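PDB 5ZRU: alpha-1,3-glucanase from Bacillus circulans, which hydrolyses alpha-1,3-glucan by means of this catalytic unit of glycoside hydrolase family 87, while the whole protein probably also binds carbohydrate through further modules. Local coordinates for residues Ile542-Gly547 with Tyr567-Gly572; Gly470-Ile475 with Thr530-Ser535; Ser461-Asp466 with Asn496-Ala501; Pro536-Ala541 with Ala562-Tyr567; Arg435-Phe440 with Glu478-Pro483. One frame throughout, in Å; residues are numbered along the deposited sequence.

Contact 1 (Ile542-Gly547 with Tyr567-Gly572)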
# COMPACT_ATOMS: atom_id res chain seq x y z
N ILE A 542 1.61 -22.47 -14.84
CA ILE A 542 2.97 -22.00 -15.06
C ILE A 542 3.11 -21.59 -16.51
O ILE A 542 2.71 -22.35 -17.41
CB ILE A 542 4.02 -23.07 -14.70
CG1 ILE A 542 3.80 -23.57 -13.27
CG2 ILE A 542 5.43 -22.53 -14.90
CD1 ILE A 542 4.63 -24.82 -12.91
N TYR A 543 3.72 -20.43 -16.74
CA TYR A 543 3.80 -19.79 -18.05
C TYR A 543 5.21 -19.25 -18.24
O TYR A 543 5.72 -18.56 -17.36
CB TYR A 543 2.76 -18.66 -18.13
CG TYR A 543 2.84 -17.71 -19.30
CD1 TYR A 543 2.88 -18.19 -20.61
CD2 TYR A 543 2.80 -16.34 -19.10
CE1 TYR A 543 2.92 -17.30 -21.70
CE2 TYR A 543 2.83 -15.45 -20.17
CZ TYR A 543 2.88 -15.94 -21.46
OH TYR A 543 2.89 -15.05 -22.51
N THR A 544 5.84 -19.55 -19.38
CA THR A 544 7.04 -18.83 -19.76
C THR A 544 6.88 -18.32 -21.18
O THR A 544 6.23 -18.94 -22.03
CB THR A 544 8.33 -19.67 -19.64
OG1 THR A 544 8.53 -20.44 -20.83
CG2 THR A 544 8.29 -20.60 -18.39
N TYR A 545 7.46 -17.15 -21.43
CA TYR A 545 7.59 -16.59 -22.77
C TYR A 545 9.06 -16.33 -23.07
O TYR A 545 9.40 -15.43 -23.84
CB TYR A 545 6.74 -15.34 -22.94
CG TYR A 545 7.00 -14.23 -21.95
CD1 TYR A 545 6.47 -14.29 -20.66
CD2 TYR A 545 7.75 -13.11 -22.30
CE1 TYR A 545 6.71 -13.28 -19.74
CE2 TYR A 545 8.00 -12.09 -21.39
CZ TYR A 545 7.46 -12.18 -20.11
OH TYR A 545 7.69 -11.18 -19.18
N THR A 546 9.94 -17.10 -22.43
CA THR A 546 11.34 -17.20 -22.80
C THR A 546 11.73 -18.67 -22.82
O THR A 546 11.18 -19.48 -22.08
CB THR A 546 12.28 -16.44 -21.83
OG1 THR A 546 13.63 -16.55 -22.28
CG2 THR A 546 12.20 -17.01 -20.42
N GLY A 547 12.66 -19.00 -23.71
CA GLY A 547 13.27 -20.31 -23.72
C GLY A 547 14.57 -20.39 -22.95
O GLY A 547 15.20 -21.44 -22.90
N TYR A 567 0.48 -26.25 -18.04
CA TYR A 567 1.65 -25.42 -18.26
C TYR A 567 1.66 -24.93 -19.69
O TYR A 567 1.14 -25.59 -20.60
CB TYR A 567 2.96 -26.17 -18.01
CG TYR A 567 2.83 -27.29 -17.04
CD1 TYR A 567 2.71 -27.03 -15.68
CD2 TYR A 567 2.84 -28.61 -17.46
CE1 TYR A 567 2.58 -28.05 -14.78
CE2 TYR A 567 2.73 -29.65 -16.56
CZ TYR A 567 2.60 -29.36 -15.22
OH TYR A 567 2.49 -30.38 -14.30
N PHE A 568 2.28 -23.77 -19.89
CA PHE A 568 2.44 -23.18 -21.21
C PHE A 568 3.87 -22.65 -21.24
O PHE A 568 4.12 -21.51 -20.84
CB PHE A 568 1.41 -22.10 -21.47
CG PHE A 568 1.44 -21.55 -22.87
CD1 PHE A 568 1.91 -22.32 -23.92
CD2 PHE A 568 1.01 -20.26 -23.12
CE1 PHE A 568 1.95 -21.80 -25.21
CE2 PHE A 568 1.04 -19.75 -24.41
CZ PHE A 568 1.51 -20.52 -25.45
N ILE A 569 4.80 -23.49 -21.69
CA ILE A 569 6.23 -23.26 -21.55
C ILE A 569 6.83 -23.07 -22.94
O ILE A 569 6.62 -23.91 -23.83
CB ILE A 569 6.92 -24.43 -20.83
CG1 ILE A 569 6.17 -24.78 -19.54
CG2 ILE A 569 8.38 -24.12 -20.56
CD1 ILE A 569 6.07 -23.64 -18.55
N GLN A 570 7.59 -22.00 -23.12
CA GLN A 570 8.26 -21.79 -24.39
C GLN A 570 9.40 -22.79 -24.55
O GLN A 570 10.11 -23.10 -23.60
CB GLN A 570 8.79 -20.36 -24.49
CG GLN A 570 9.47 -20.04 -25.80
CD GLN A 570 9.70 -18.55 -25.97
OE1 GLN A 570 8.82 -17.74 -25.67
NE2 GLN A 570 10.88 -18.19 -26.45
N ASN A 571 9.55 -23.31 -25.77
CA ASN A 571 10.56 -24.34 -26.01
C ASN A 571 11.94 -23.84 -25.60
O ASN A 571 12.35 -22.72 -25.95
CB ASN A 571 10.55 -24.75 -27.48
CG ASN A 571 11.33 -26.03 -27.74
OD1 ASN A 571 11.87 -26.64 -26.82
ND2 ASN A 571 11.39 -26.43 -29.01
N GLY A 572 12.68 -24.68 -24.88
CA GLY A 572 14.00 -24.36 -24.38
C GLY A 572 14.05 -24.16 -22.87
O GLY A 572 15.09 -24.41 -22.26

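Contact 2 (Gly470-Ile475 with Thr530-Ser535)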
# COMPACT_ATOMS: atom_id res chain seq x y z
N GLY A 470 -0.29 -5.98 -21.37
CA GLY A 470 0.17 -7.35 -21.36
C GLY A 470 -0.13 -8.06 -20.05
O GLY A 470 -0.43 -7.43 -19.03
N GLU A 471 -0.01 -9.39 -20.11
CA GLU A 471 -0.26 -10.25 -18.97
C GLU A 471 0.90 -10.23 -17.97
O GLU A 471 2.05 -9.98 -18.34
CB GLU A 471 -0.53 -11.69 -19.43
CG GLU A 471 0.62 -12.33 -20.21
CD GLU A 471 0.56 -12.09 -21.73
OE1 GLU A 471 -0.15 -11.16 -22.19
OE2 GLU A 471 1.24 -12.83 -22.47
N ARG A 472 0.57 -10.47 -16.70
CA ARG A 472 1.54 -10.65 -15.63
C ARG A 472 1.05 -11.78 -14.73
O ARG A 472 -0.15 -11.93 -14.50
CB ARG A 472 1.72 -9.37 -14.80
CG ARG A 472 2.36 -8.21 -15.57
CD ARG A 472 3.84 -8.45 -15.78
NE ARG A 472 4.42 -7.46 -16.69
CZ ARG A 472 5.68 -7.48 -17.10
NH1 ARG A 472 6.50 -8.43 -16.65
NH2 ARG A 472 6.13 -6.55 -17.93
N GLY A 473 2.00 -12.57 -14.22
CA GLY A 473 1.64 -13.64 -13.33
C GLY A 473 1.21 -13.12 -11.97
O GLY A 473 1.52 -11.99 -11.59
N ALA A 474 0.46 -13.94 -11.24
CA ALA A 474 0.28 -13.66 -9.82
C ALA A 474 1.65 -13.55 -9.14
O ALA A 474 1.87 -12.69 -8.28
CB ALA A 474 -0.58 -14.74 -9.16
N ILE A 475 2.57 -14.42 -9.53
CA ILE A 475 4.00 -14.26 -9.29
C ILE A 475 4.64 -14.03 -10.65
O ILE A 475 4.49 -14.87 -11.54
CB ILE A 475 4.61 -15.49 -8.60
CG1 ILE A 475 3.97 -15.72 -7.22
CG2 ILE A 475 6.13 -15.35 -8.48
CD1 ILE A 475 4.51 -16.98 -6.51
N THR A 530 -6.24 -13.24 -25.48
CA THR A 530 -5.20 -12.51 -26.19
C THR A 530 -3.96 -12.40 -25.33
O THR A 530 -4.02 -12.44 -24.09
CB THR A 530 -5.71 -11.11 -26.59
OG1 THR A 530 -6.22 -10.44 -25.43
CG2 THR A 530 -6.83 -11.22 -27.61
N SER A 531 -2.80 -12.25 -25.98
CA SER A 531 -1.53 -12.28 -25.28
C SER A 531 -0.58 -11.24 -25.87
O SER A 531 -0.46 -11.12 -27.09
CB SER A 531 -0.89 -13.68 -25.34
OG SER A 531 0.44 -13.68 -24.82
N ARG A 532 0.08 -10.50 -24.98
CA ARG A 532 1.16 -9.63 -25.43
C ARG A 532 2.35 -10.44 -25.93
O ARG A 532 2.88 -10.18 -27.01
CB ARG A 532 1.60 -8.71 -24.29
CG ARG A 532 2.82 -7.82 -24.62
CD ARG A 532 3.26 -7.07 -23.37
NE ARG A 532 4.41 -6.19 -23.58
CZ ARG A 532 5.12 -5.65 -22.59
NH1 ARG A 532 4.82 -5.93 -21.33
NH2 ARG A 532 6.14 -4.85 -22.86
N PHE A 533 2.76 -11.46 -25.17
CA PHE A 533 4.04 -12.10 -25.39
C PHE A 533 3.98 -13.32 -26.29
O PHE A 533 5.00 -13.67 -26.90
CB PHE A 533 4.68 -12.51 -24.06
CG PHE A 533 4.98 -11.36 -23.15
CD1 PHE A 533 5.89 -10.37 -23.53
CD2 PHE A 533 4.38 -11.28 -21.91
CE1 PHE A 533 6.18 -9.31 -22.68
CE2 PHE A 533 4.66 -10.22 -21.06
CZ PHE A 533 5.56 -9.24 -21.44
N SER A 534 2.84 -13.99 -26.37
CA SER A 534 2.80 -15.32 -26.96
C SER A 534 1.56 -15.44 -27.83
O SER A 534 0.84 -14.47 -28.09
CB SER A 534 2.80 -16.41 -25.88
OG SER A 534 3.68 -16.07 -24.83
N SER A 535 1.32 -16.66 -28.29
CA SER A 535 0.09 -16.97 -28.98
C SER A 535 -1.06 -16.98 -27.98
O SER A 535 -0.84 -17.12 -26.77
CB SER A 535 0.22 -18.31 -29.69
OG SER A 535 0.75 -19.27 -28.79
O HOH W 1 3.01 -7.52 -19.77

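Contact 3 (Ser461-Asp466 with Asn496-Ala501)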
# COMPACT_ATOMS: atom_id res chain seq x y z
N SER A 461 -5.15 -12.22 -7.98
CA SER A 461 -4.05 -11.39 -8.46
C SER A 461 -3.55 -11.89 -9.81
O SER A 461 -4.10 -12.82 -10.41
CB SER A 461 -2.93 -11.34 -7.41
OG SER A 461 -3.42 -10.71 -6.23
N GLY A 462 -2.49 -11.26 -10.31
CA GLY A 462 -2.12 -11.41 -11.70
C GLY A 462 -3.01 -10.54 -12.57
O GLY A 462 -3.97 -9.93 -12.11
N THR A 463 -2.68 -10.46 -13.86
CA THR A 463 -3.49 -9.64 -14.75
C THR A 463 -3.27 -10.07 -16.20
O THR A 463 -2.26 -10.69 -16.53
CB THR A 463 -3.18 -8.14 -14.61
OG1 THR A 463 -4.16 -7.37 -15.33
CG2 THR A 463 -1.77 -7.83 -15.17
N SER A 464 -4.23 -9.71 -17.05
CA SER A 464 -4.03 -9.74 -18.49
C SER A 464 -3.72 -8.37 -19.07
O SER A 464 -3.43 -8.27 -20.27
CB SER A 464 -5.27 -10.32 -19.19
OG SER A 464 -5.38 -11.73 -18.99
N ARG A 465 -3.77 -7.31 -18.27
CA ARG A 465 -3.58 -5.95 -18.80
C ARG A 465 -2.83 -5.07 -17.81
O ARG A 465 -3.45 -4.33 -17.03
CB ARG A 465 -4.91 -5.34 -19.19
CG ARG A 465 -4.73 -4.09 -20.03
CD ARG A 465 -6.02 -3.34 -20.23
NE ARG A 465 -5.79 -2.20 -21.12
CZ ARG A 465 -6.74 -1.32 -21.45
NH1 ARG A 465 -7.95 -1.46 -20.96
NH2 ARG A 465 -6.46 -0.31 -22.26
N ASP A 466 -1.51 -5.11 -17.86
CA ASP A 466 -0.71 -4.12 -17.15
C ASP A 466 -0.70 -2.84 -17.98
O ASP A 466 -1.48 -2.69 -18.93
CB ASP A 466 0.68 -4.66 -16.83
CG ASP A 466 1.54 -4.93 -18.06
OD1 ASP A 466 1.11 -4.63 -19.19
OD2 ASP A 466 2.67 -5.42 -17.87
N ASN A 496 -7.41 -18.24 -7.40
CA ASN A 496 -8.26 -17.50 -8.34
C ASN A 496 -7.47 -16.42 -9.09
O ASN A 496 -7.87 -15.26 -9.15
CB ASN A 496 -9.46 -16.89 -7.63
CG ASN A 496 -10.59 -17.89 -7.45
OD1 ASN A 496 -10.67 -18.87 -8.20
ND2 ASN A 496 -11.45 -17.66 -6.47
N THR A 497 -6.38 -16.85 -9.72
CA THR A 497 -5.53 -15.94 -10.48
C THR A 497 -6.22 -15.50 -11.77
O THR A 497 -6.93 -16.28 -12.42
CB THR A 497 -4.19 -16.62 -10.78
OG1 THR A 497 -3.45 -16.76 -9.56
CG2 THR A 497 -3.37 -15.79 -11.78
N GLN A 498 -6.02 -14.23 -12.12
CA GLN A 498 -6.68 -13.64 -13.29
C GLN A 498 -6.20 -14.30 -14.58
O GLN A 498 -7.01 -14.77 -15.39
CB GLN A 498 -6.44 -12.13 -13.32
CG GLN A 498 -6.96 -11.43 -12.04
CD GLN A 498 -6.85 -9.91 -12.08
OE1 GLN A 498 -6.84 -9.30 -13.15
NE2 GLN A 498 -6.77 -9.29 -10.91
N ARG A 499 -4.89 -14.32 -14.81
CA ARG A 499 -4.35 -15.01 -15.98
C ARG A 499 -3.50 -16.19 -15.50
O ARG A 499 -4.05 -17.14 -14.94
CB ARG A 499 -3.56 -14.05 -16.89
CG ARG A 499 -3.25 -14.63 -18.29
CD ARG A 499 -4.53 -15.00 -19.08
NE ARG A 499 -4.22 -15.36 -20.47
CZ ARG A 499 -3.99 -14.47 -21.43
NH1 ARG A 499 -4.05 -13.17 -21.16
NH2 ARG A 499 -3.71 -14.87 -22.67
N SER A 500 -2.18 -16.18 -15.70
CA SER A 500 -1.36 -17.31 -15.25
C SER A 500 -0.83 -17.09 -13.84
O SER A 500 -0.50 -15.97 -13.46
CB SER A 500 -0.20 -17.57 -16.22
OG SER A 500 -0.70 -18.00 -17.48
N ALA A 501 -0.75 -18.17 -13.06
CA ALA A 501 -0.33 -18.05 -11.67
C ALA A 501 1.14 -17.66 -11.55
O ALA A 501 1.50 -16.77 -10.77
CB ALA A 501 -0.60 -19.35 -10.90
O HOH W 2 -4.30 -14.98 -7.40
O HOH W 3 -5.97 -6.80 -13.36
O HOH W 4 -6.98 -9.45 -15.90
O HOH W 5 -2.79 -10.36 -21.99

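Contact 4 (Pro536-Ala541 with Ala562-Tyr567)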
# COMPACT_ATOMS: atom_id res chain seq x y z
N PRO A 536 -2.31 -16.84 -28.46
CA PRO A 536 -3.44 -16.81 -27.53
C PRO A 536 -3.50 -18.05 -26.66
O PRO A 536 -3.15 -19.15 -27.08
CB PRO A 536 -4.66 -16.73 -28.46
CG PRO A 536 -4.14 -16.19 -29.73
CD PRO A 536 -2.74 -16.70 -29.86
N HIS A 537 -3.97 -17.87 -25.43
CA HIS A 537 -4.00 -18.99 -24.49
C HIS A 537 -4.82 -18.64 -23.26
O HIS A 537 -4.82 -17.48 -22.83
CB HIS A 537 -2.58 -19.38 -24.06
CG HIS A 537 -1.85 -18.30 -23.31
ND1 HIS A 537 -1.16 -17.29 -23.95
CD2 HIS A 537 -1.70 -18.07 -21.98
CE1 HIS A 537 -0.61 -16.50 -23.05
NE2 HIS A 537 -0.92 -16.95 -21.85
N PRO A 538 -5.52 -19.61 -22.67
CA PRO A 538 -6.11 -19.39 -21.35
C PRO A 538 -5.02 -19.34 -20.30
O PRO A 538 -3.92 -19.85 -20.49
CB PRO A 538 -7.01 -20.62 -21.14
CG PRO A 538 -7.00 -21.38 -22.46
CD PRO A 538 -5.74 -20.99 -23.15
N GLY A 539 -5.33 -18.70 -19.17
CA GLY A 539 -4.35 -18.62 -18.10
C GLY A 539 -3.95 -20.00 -17.62
O GLY A 539 -4.78 -20.91 -17.49
N ALA A 540 -2.66 -20.16 -17.34
CA ALA A 540 -2.08 -21.44 -16.93
C ALA A 540 -1.58 -21.39 -15.49
O ALA A 540 -1.47 -20.33 -14.87
CB ALA A 540 -0.93 -21.82 -17.86
N ALA A 541 -1.24 -22.58 -14.97
CA ALA A 541 -0.54 -22.65 -13.69
C ALA A 541 0.87 -22.08 -13.80
O ALA A 541 1.30 -21.30 -12.95
CB ALA A 541 -0.48 -24.10 -13.21
N ALA A 562 -7.46 -22.97 -16.13
CA ALA A 562 -8.11 -22.74 -17.43
C ALA A 562 -7.35 -23.42 -18.56
O ALA A 562 -7.96 -24.03 -19.45
CB ALA A 562 -8.24 -21.24 -17.70
N HIS A 563 -6.02 -23.34 -18.56
CA HIS A 563 -5.24 -23.90 -19.67
C HIS A 563 -5.28 -25.42 -19.62
O HIS A 563 -4.84 -26.01 -18.62
CB HIS A 563 -3.79 -23.40 -19.61
CG HIS A 563 -3.05 -23.57 -20.91
ND1 HIS A 563 -2.74 -24.80 -21.44
CD2 HIS A 563 -2.57 -22.65 -21.78
CE1 HIS A 563 -2.09 -24.64 -22.58
NE2 HIS A 563 -1.98 -23.34 -22.81
N PRO A 564 -5.78 -26.10 -20.65
CA PRO A 564 -5.91 -27.57 -20.59
C PRO A 564 -4.60 -28.31 -20.38
O PRO A 564 -4.62 -29.44 -19.89
CB PRO A 564 -6.55 -27.92 -21.94
CG PRO A 564 -6.26 -26.75 -22.83
CD PRO A 564 -6.27 -25.55 -21.93
N ASN A 565 -3.47 -27.71 -20.74
CA ASN A 565 -2.17 -28.34 -20.56
C ASN A 565 -1.54 -28.07 -19.20
O ASN A 565 -0.45 -28.60 -18.94
CB ASN A 565 -1.19 -27.89 -21.65
CG ASN A 565 -1.57 -28.41 -23.03
OD1 ASN A 565 -1.40 -27.72 -24.03
ND2 ASN A 565 -2.08 -29.63 -23.08
N LEU A 566 -2.18 -27.25 -18.35
CA LEU A 566 -1.66 -26.85 -17.04
C LEU A 566 -0.46 -25.92 -17.15
O LEU A 566 -0.37 -24.93 -16.43
CB LEU A 566 -1.28 -28.07 -16.18
CG LEU A 566 -2.34 -28.77 -15.34
CD1 LEU A 566 -3.69 -28.76 -16.01
CD2 LEU A 566 -1.92 -30.20 -15.03
N TYR A 567 0.48 -26.25 -18.04
CA TYR A 567 1.65 -25.42 -18.26
C TYR A 567 1.66 -24.93 -19.69
O TYR A 567 1.14 -25.59 -20.60
CB TYR A 567 2.96 -26.17 -18.01
CG TYR A 567 2.83 -27.29 -17.04
CD1 TYR A 567 2.71 -27.03 -15.68
CD2 TYR A 567 2.84 -28.61 -17.46
CE1 TYR A 567 2.58 -28.05 -14.78
CE2 TYR A 567 2.73 -29.65 -16.56
CZ TYR A 567 2.60 -29.36 -15.22
OH TYR A 567 2.49 -30.38 -14.30

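Contact 5 (Arg435-Phe440 with Glu478-Pro483)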
# COMPACT_ATOMS: atom_id res chain seq x y z
N ARG A 435 6.55 -9.55 -7.70
CA ARG A 435 7.31 -9.45 -8.93
C ARG A 435 8.79 -9.25 -8.61
O ARG A 435 9.16 -8.71 -7.56
CB ARG A 435 6.80 -8.33 -9.86
CG ARG A 435 7.24 -6.91 -9.50
CD ARG A 435 6.73 -5.93 -10.55
NE ARG A 435 7.03 -4.55 -10.18
CZ ARG A 435 7.15 -3.56 -11.06
NH1 ARG A 435 6.99 -3.79 -12.36
NH2 ARG A 435 7.43 -2.33 -10.64
N MET A 436 9.63 -9.72 -9.52
CA MET A 436 11.04 -9.38 -9.54
C MET A 436 11.39 -9.02 -10.97
O MET A 436 10.90 -9.67 -11.90
CB MET A 436 11.91 -10.54 -9.05
CG MET A 436 11.56 -11.04 -7.65
SD MET A 436 12.60 -12.43 -7.14
CE MET A 436 14.21 -11.68 -7.03
N ASN A 437 12.21 -7.99 -11.16
CA ASN A 437 12.76 -7.76 -12.49
C ASN A 437 14.14 -7.14 -12.34
O ASN A 437 14.56 -6.77 -11.25
CB ASN A 437 11.82 -6.92 -13.38
CG ASN A 437 11.68 -5.46 -12.95
OD1 ASN A 437 12.63 -4.81 -12.52
ND2 ASN A 437 10.47 -4.92 -13.11
N THR A 438 14.85 -7.04 -13.47
CA THR A 438 16.13 -6.35 -13.53
C THR A 438 16.06 -5.13 -14.44
O THR A 438 17.06 -4.75 -15.06
CB THR A 438 17.25 -7.31 -13.97
OG1 THR A 438 16.90 -7.94 -15.21
CG2 THR A 438 17.45 -8.41 -12.92
N VAL A 439 14.89 -4.49 -14.51
CA VAL A 439 14.70 -3.38 -15.45
C VAL A 439 15.24 -2.04 -14.95
O VAL A 439 15.40 -1.11 -15.74
CB VAL A 439 13.21 -3.26 -15.81
CG1 VAL A 439 12.46 -2.45 -14.77
CG2 VAL A 439 13.04 -2.65 -17.20
N PHE A 440 15.57 -1.92 -13.67
CA PHE A 440 15.89 -0.60 -13.12
C PHE A 440 17.39 -0.40 -12.97
O PHE A 440 18.16 -1.37 -12.92
CB PHE A 440 15.20 -0.42 -11.76
CG PHE A 440 13.70 -0.41 -11.87
CD1 PHE A 440 13.07 0.48 -12.73
CD2 PHE A 440 12.92 -1.31 -11.16
CE1 PHE A 440 11.69 0.49 -12.86
CE2 PHE A 440 11.54 -1.31 -11.28
CZ PHE A 440 10.92 -0.41 -12.13
N GLU A 478 10.81 -11.46 -14.30
CA GLU A 478 11.18 -10.87 -15.58
C GLU A 478 12.69 -10.65 -15.58
O GLU A 478 13.20 -9.83 -14.81
CB GLU A 478 10.43 -9.56 -15.81
CG GLU A 478 10.80 -8.86 -17.09
CD GLU A 478 10.18 -7.47 -17.18
OE1 GLU A 478 8.93 -7.37 -17.08
OE2 GLU A 478 10.94 -6.49 -17.32
N ALA A 479 13.40 -11.38 -16.43
CA ALA A 479 14.85 -11.21 -16.56
C ALA A 479 15.08 -10.20 -17.68
O ALA A 479 15.54 -10.51 -18.78
CB ALA A 479 15.55 -12.54 -16.82
N SER A 480 14.71 -8.95 -17.35
CA SER A 480 14.68 -7.87 -18.32
C SER A 480 16.05 -7.67 -18.97
O SER A 480 16.17 -7.57 -20.19
CB SER A 480 14.24 -6.57 -17.63
OG SER A 480 13.47 -6.86 -16.45
N ASN A 481 17.10 -7.57 -18.15
CA ASN A 481 18.42 -7.35 -18.70
C ASN A 481 19.36 -8.37 -18.06
O ASN A 481 19.87 -9.25 -18.75
CB ASN A 481 18.81 -5.88 -18.49
CG ASN A 481 20.19 -5.71 -17.90
OD1 ASN A 481 21.21 -5.82 -18.59
ND2 ASN A 481 20.23 -5.43 -16.60
N ASP A 482 19.50 -8.33 -16.76
CA ASP A 482 20.31 -9.32 -16.05
C ASP A 482 19.44 -10.49 -15.61
O ASP A 482 18.21 -10.42 -15.64
CB ASP A 482 20.99 -8.66 -14.86
CG ASP A 482 22.18 -7.80 -15.25
OD1 ASP A 482 22.89 -8.15 -16.22
OD2 ASP A 482 22.41 -6.78 -14.58
N PRO A 483 20.05 -11.61 -15.20
CA PRO A 483 19.26 -12.77 -14.79
C PRO A 483 18.61 -12.59 -13.42
O PRO A 483 19.03 -11.80 -12.59
CB PRO A 483 20.28 -13.91 -14.76
CG PRO A 483 21.61 -13.22 -14.61
CD PRO A 483 21.48 -11.94 -15.35
O HOH W 6 8.43 -6.55 -14.59

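Contact 1 (Ile542-Gly547 with Tyr567-Gly572)
Ile542 and Tyr543 pair in parallel with Tyr567 and Phe568, the two backbones running only 14° apart. Phe568 N donates to Ile542 O at 2.9 Å, and Phe568 O receives Thr544 N at 3.0 Å. Beyond the short strand 567-568 a hydroxyl takes over the pairing: Thr544 OG1 accepts from Gln570 N (2.9 Å) and gives its proton to Thr546 O (3.1 Å), so two bonds fix its rotation. That torsion, chi1 85°, also turns the methyl CG2 to Ile569 CD1, 3.8 Å away. On the Ile542 face, Ile542 and Tyr567 lie alongside each other, CD1 to CD1 at 4.0 Å, and Ile569 CD1 closes on Ile542 CG2 at 3.9 Å. On the other face the rings of Tyr543 and Phe568 point the same way, nearly parallel but slid until they barely overlap; Tyr543 OH continues to Ser534. Such in-register pairing of short parallel strands on successive coils is characteristic of the right-handed parallel beta-helix of the pectate-lyase-like clan.

Contact 2 (Gly470-Ile475 with Thr530-Ser535)
Glu471 sends its carboxylate into the turn formed by Ser531, Arg532 and Phe533. Its CB lies against the backbone of Thr463; from there CG sits between the backbone N and the carbonyl carbon (chi1 60°), and a second bend, chi2 -90°, swings CD across to the other loop. Glu471 OE1 accepts from Arg532 N at 2.9 Å through its syn lone pair. Glu471 OE2 gathers more: Ser531 OG donates to it at 2.6 Å from the syn side but 31° out of the carboxylate plane, Phe533 N adds a weak bond, and Tyr543 OH another weak one. Phe533 CD2 approaches Glu471 OE2 to 3.5 Å. Ser531 OG in turn accepts from Ser534 N at 2.9 Å, an ST motif that orients the hydroxyl toward the glutamate. Next to it, Gly470 CA lies 3.5 Å from Arg532 CB, and a water bridges Glu471 O and Arg532 NH1. The guanidinium of Arg532 comes near that of Arg472, whose charge is met by Asp466, Asp476 and Glu478. A buried acid thus accepts from two consecutive backbone N-H groups, one weakly, beside an ST motif, in the kind of loop that joins strands of a parallel beta-helix.

Contact 3 (Ser461-Asp466 with Asn496-Ala501)
Ser461 and Gln498 supply the direct backbone link: Gln498 N donates to Ser461 O at 2.9 Å in a nearly straight bond of 171°. Thr497 CG2 packs 3.4 Å from Ser461 O; a CB on Gly462 would sit tight against the same methyl, and its backbone angles (phi 78°) would push it against the preceding carbonyl. Among side chains, Arg499 carries the contact. Bent at chi2 (60°), it brings NH1 to Ser464 OG at 2.9 Å, the hydroxyl 16° out of the guanidinium plane and also bound to Asp526; NH2 serves the carbonyls of Thr530 and His537. Replacing Arg499 by an alanine would probably leave those two carbonyls without their common donor and Ser464 OG with one partner fewer. Of the waters, one joins Ser461 N to Thr497 OG1, while two others donate to Gln498 OE1, at 2.7 Å and 2.8 Å, and lead to Thr463 OG1 and Ser464 N; Gln498 NE2 is taken by Asn460 O. The loop 461-466 follows strand 451-459. The loop 496-501 connects strands 487-495 and 502-505, so adjoining coils meet here, with Phe40 and Gln42 reaching in from the N-terminal part of the chain.

Contact 4 (Pro536-Ala541 with Ala562-Tyr567)
Gly539 and His563 meet through their backbones, His563 N donating to Gly539 O at 2.9 Å, and a second bond of 2.9 Å runs the other way, from Ala541 N to Leu566 O. Between these two bonds the methyl of Ala540 rests 3.7 Å from His563 CB and 3.5 Å from Leu566 O. The imidazole of His563, its CG anti to the backbone N at chi1 -162°, presents its edge to the preceding loop, His563 CD2 lying 3.4 Å from Pro538 O. Pro538 crosses it at about a right angle and touches Ala562, CB to CB, at 3.7 Å. Farther out, His563 ND1 accepts from Asn565 N at 3.1 Å in the ring plane, which holds the imidazole within the type I turn His563-Leu566. A leucine at His563 would probably leave Asn565 N without this acceptor and the turn less firmly set. Ser500 OG receives Ala540 N, and Phe568 meets the His563 ring. A turn packed against the preceding loop in this way, entering strands 542-544 and 567-568, is characteristic of corners on adjacent coils of a parallel beta-helix.

Contact 5 (Arg435-Phe440 with Glu478-Pro483)
Thr438 inserts its hydroxyl into the loop of Asn481 and Asp482, where it stands in for a backbone group: Thr438 OG1 donates to Asp482 O at 2.8 Å and accepts from Asn481 N at 3.0 Å in an almost straight bond (173°). Chi1 of 54° aims OG1 at these two atoms and lays Thr438 CG2 against Asp482 CB, 4.0 Å away. Ser480 OG accepts a long, bent bond from Thr438 N (3.3 Å) and passes its own proton to Glu478 OE2 at 2.7 Å, meeting the carboxylate on the anti side and somewhat out of its plane. OE1 of Glu478 has separate partners, Arg472 in a salt bridge and a water that leads to Asn437 ND2. Asn437 and Glu478 touch CB to CB at 3.8 Å, while Asn437 OD1 accepts from Val439 N at 3.0 Å, an Asx turn in which the donor stands above the carbonyl plane. Glu478 N donates to Met436 O, the conventional backbone bond between these coils of the parallel beta-helix. With Ser480 and Arg472 each taking one carboxylate oxygen, the rotation of Glu478 is probably well fixed, and the chemistry implies that hydroxyl groups continue the bonding between the two segments beyond the Met436 pairing.

Overall arrangement
The five contacts all lie in the D2 part of the catalytic unit and form a linked set around contact 2. Contacts 2 and 3 lie closest, centres about 8 Å apart, joined by Arg499 NH2 to Thr530 O at 2.8 Å. Contact 2 reaches contact 1 through Ser534 OG and Tyr543 OH, 2.7 Å apart, and contact 5 through the salt bridge of Arg472 NH1 with Glu478 OE1, 2.7 Å. Contacts 3 and 4 share a backbone bond, Ala501 N to Ala540 O; contacts 1 and 4 share Tyr567. Of the contacts, contact 5 comes closest to a bound calcium ion, about 9 Å from the Asn437 side chain, which is also about 7 Å from that of Asp376, a calcium-binding residue of this protein that holds no ion in this model.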